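Local coordinates for protein 2,5-dihydroxypyridine 5,6-dioxygenase (PDB 7CUP) that catalyses the iron-dependent, dioxygenolytic ring cleavage of 2,5-dihydroxypyridine between carbons 5 and 6, giving N-formylmaleamate during aerobic nicotinate degradation, at residues T176-Y180 with A181-G185. Residues are numbered along the deposited sequence; the frame is centred on the assembly and turned at random.
Sequences TEYGY and ADEPG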
loop_
_atom_site.group_PDB
_atom_site.type_symbol
_atom_site.label_atom_id
_atom_site.label_comp_id
_atom_site.label_asym_id
_atom_site.label_seq_id
_atom_site.Cartn_x
_atom_site.Cartn_y
_atom_site.Cartn_z
ATOM N N THR A 176 22.122 31.199 -13.322
ATOM C CA THR A 176 21.775 31.279 -11.881
ATOM C C THR A 176 20.780 30.174 -11.493
ATOM O O THR A 176 19.962 29.768 -12.339
ATOM C CB THR A 176 21.205 32.656 -11.543
ATOM O OG1 THR A 176 19.938 32.800 -12.188
ATOM C CG2 THR A 176 22.148 33.758 -11.972
ATOM N N GLU A 177 20.874 29.708 -10.247
ATOM C CA GLU A 177 19.835 28.898 -9.574
ATOM C C GLU A 177 19.567 29.573 -8.235
ATOM O O GLU A 177 20.522 29.602 -7.459
ATOM C CB GLU A 177 20.306 27.447 -9.414
ATOM C CG GLU A 177 20.798 26.796 -10.676
ATOM C CD GLU A 177 21.055 25.305 -10.568
ATOM O OE1 GLU A 177 20.611 24.713 -9.584
ATOM O OE2 GLU A 177 21.685 24.730 -11.482
ATOM N N TYR A 178 18.362 30.132 -7.996
ATOM C CA TYR A 178 17.939 30.804 -6.728
ATOM C C TYR A 178 16.670 30.158 -6.140
ATOM O O TYR A 178 16.135 30.675 -5.128
ATOM C CB TYR A 178 17.720 32.322 -6.907
ATOM C CG TYR A 178 16.856 32.754 -8.080
ATOM C CD1 TYR A 178 15.468 32.661 -8.029
ATOM C CD2 TYR A 178 17.407 33.315 -9.226
ATOM C CE1 TYR A 178 14.662 33.052 -9.086
ATOM C CE2 TYR A 178 16.609 33.719 -10.293
ATOM C CZ TYR A 178 15.230 33.593 -10.231
ATOM O OH TYR A 178 14.411 34.013 -11.258
ATOM N N GLY A 179 16.196 29.044 -6.711
ATOM C CA GLY A 179 15.267 28.136 -6.009
ATOM C C GLY A 179 13.828 28.188 -6.494
ATOM O O GLY A 179 12.990 27.463 -5.924
ATOM N N TYR A 180 13.489 29.017 -7.484
ATOM C CA TYR A 180 12.076 29.117 -7.937
ATOM C C TYR A 180 12.044 29.518 -9.408
ATOM O O TYR A 180 13.068 30.045 -9.913
ATOM C CB TYR A 180 11.251 29.942 -6.941
ATOM C CG TYR A 180 11.611 31.391 -6.713
ATOM C CD1 TYR A 180 12.459 31.782 -5.688
ATOM C CD2 TYR A 180 11.028 32.405 -7.475
ATOM C CE1 TYR A 180 12.758 33.118 -5.462
ATOM C CE2 TYR A 180 11.305 33.749 -7.245
ATOM C CZ TYR A 180 12.172 34.114 -6.233
ATOM O OH TYR A 180 12.427 35.442 -6.017
ATOM N N ALA A 181 10.946 29.168 -10.093
ATOM C CA ALA A 181 10.745 29.330 -11.545
ATOM C C ALA A 181 9.672 30.385 -11.835
ATOM O O ALA A 181 8.560 29.989 -12.256
ATOM C CB ALA A 181 10.380 28.011 -12.152
ATOM N N ASP A 182 10.038 31.663 -11.671
ATOM C CA ASP A 182 9.148 32.853 -11.718
ATOM C C ASP A 182 9.078 33.411 -13.144
ATOM O O ASP A 182 8.067 33.968 -13.506
ATOM C CB ASP A 182 9.550 33.927 -10.693
ATOM C CG ASP A 182 10.990 34.396 -10.788
ATOM O OD1 ASP A 182 11.848 33.599 -11.216
ATOM O OD2 ASP A 182 11.238 35.548 -10.398
ATOM N N GLU A 183 10.078 33.215 -13.971
ATOM C CA GLU A 183 10.075 33.846 -15.300
ATOM C C GLU A 183 9.779 32.819 -16.374
ATOM O O GLU A 183 10.134 31.655 -16.260
ATOM C CB GLU A 183 11.414 34.536 -15.496
ATOM C CG GLU A 183 11.478 35.812 -14.694
ATOM C CD GLU A 183 12.820 36.469 -14.842
ATOM O OE1 GLU A 183 13.303 37.027 -13.833
ATOM O OE2 GLU A 183 13.391 36.360 -15.962
ATOM N N PRO A 184 9.185 33.258 -17.497
ATOM C CA PRO A 184 8.827 32.330 -18.561
ATOM C C PRO A 184 10.115 31.706 -19.131
ATOM O O PRO A 184 11.136 32.375 -19.179
ATOM C CB PRO A 184 8.038 33.182 -19.580
ATOM C CG PRO A 184 7.892 34.573 -18.945
ATOM C CD PRO A 184 8.904 34.670 -17.825
ATOM N N GLY A 185 10.071 30.416 -19.480
ATOM C CA GLY A 185 11.217 29.694 -20.029
ATOM C C GLY A 185 12.293 29.464 -18.977
ATOM O O GLY A 185 13.361 28.990 -19.359
#
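Y178 OH donates a short hydrogen bond to D182 OD1, 2.6 Å away, and this bond, between residues four positions apart, carries the polar part of a local contact. The carboxylate oxygen lies at the edge of the Y178 ring, near its plane, and accepts through its syn lone pair, on the side of OD2. Ring and carboxylate planes stand 87° apart, so the acid meets the phenol crosswise. Y180 closes the tight side: its CE2 comes within 3.6 Å of D182 CG, the two flat groups inclined at 63°. The edge of Y178 is also turned onto a face of Y180, with Y178 CE1 3.8 Å above the Y180 ring plane and over its centre. D182 CG sits between its own backbone N and carbonyl carbon (chi1 55°), which keeps the carboxylate beside both rings. These residues form the irregular connection leaving edge strand 175-177 of an antiparallel sheet and leading to strand 187-189, at one edge of the parallel sheet within this chain, so the contact lies in the link between two sheets, away from the iron site. Helix 136-151 adjoins it: K139 touches both tyrosines and, together with R20, forms salt bridges to D182 OD2. With OD1 taking the phenol and OD2 paired with two cations, the buried carboxylate is gripped at both oxygens and probably stays ionised. Were D182 replaced by alanine, Y178 OH would probably lose its acceptor, K139 and R20 the counter-charge they share, and the CD2-CE2 side of the Y180 ring the carboxylate it packs on. Packing thins out toward E183, an exposed residue whose extended side chain brings OE1 no nearer than 4.1 Å to Y178 OH, too far for a hydrogen bond, and whose ion pair with K139 is long and weak.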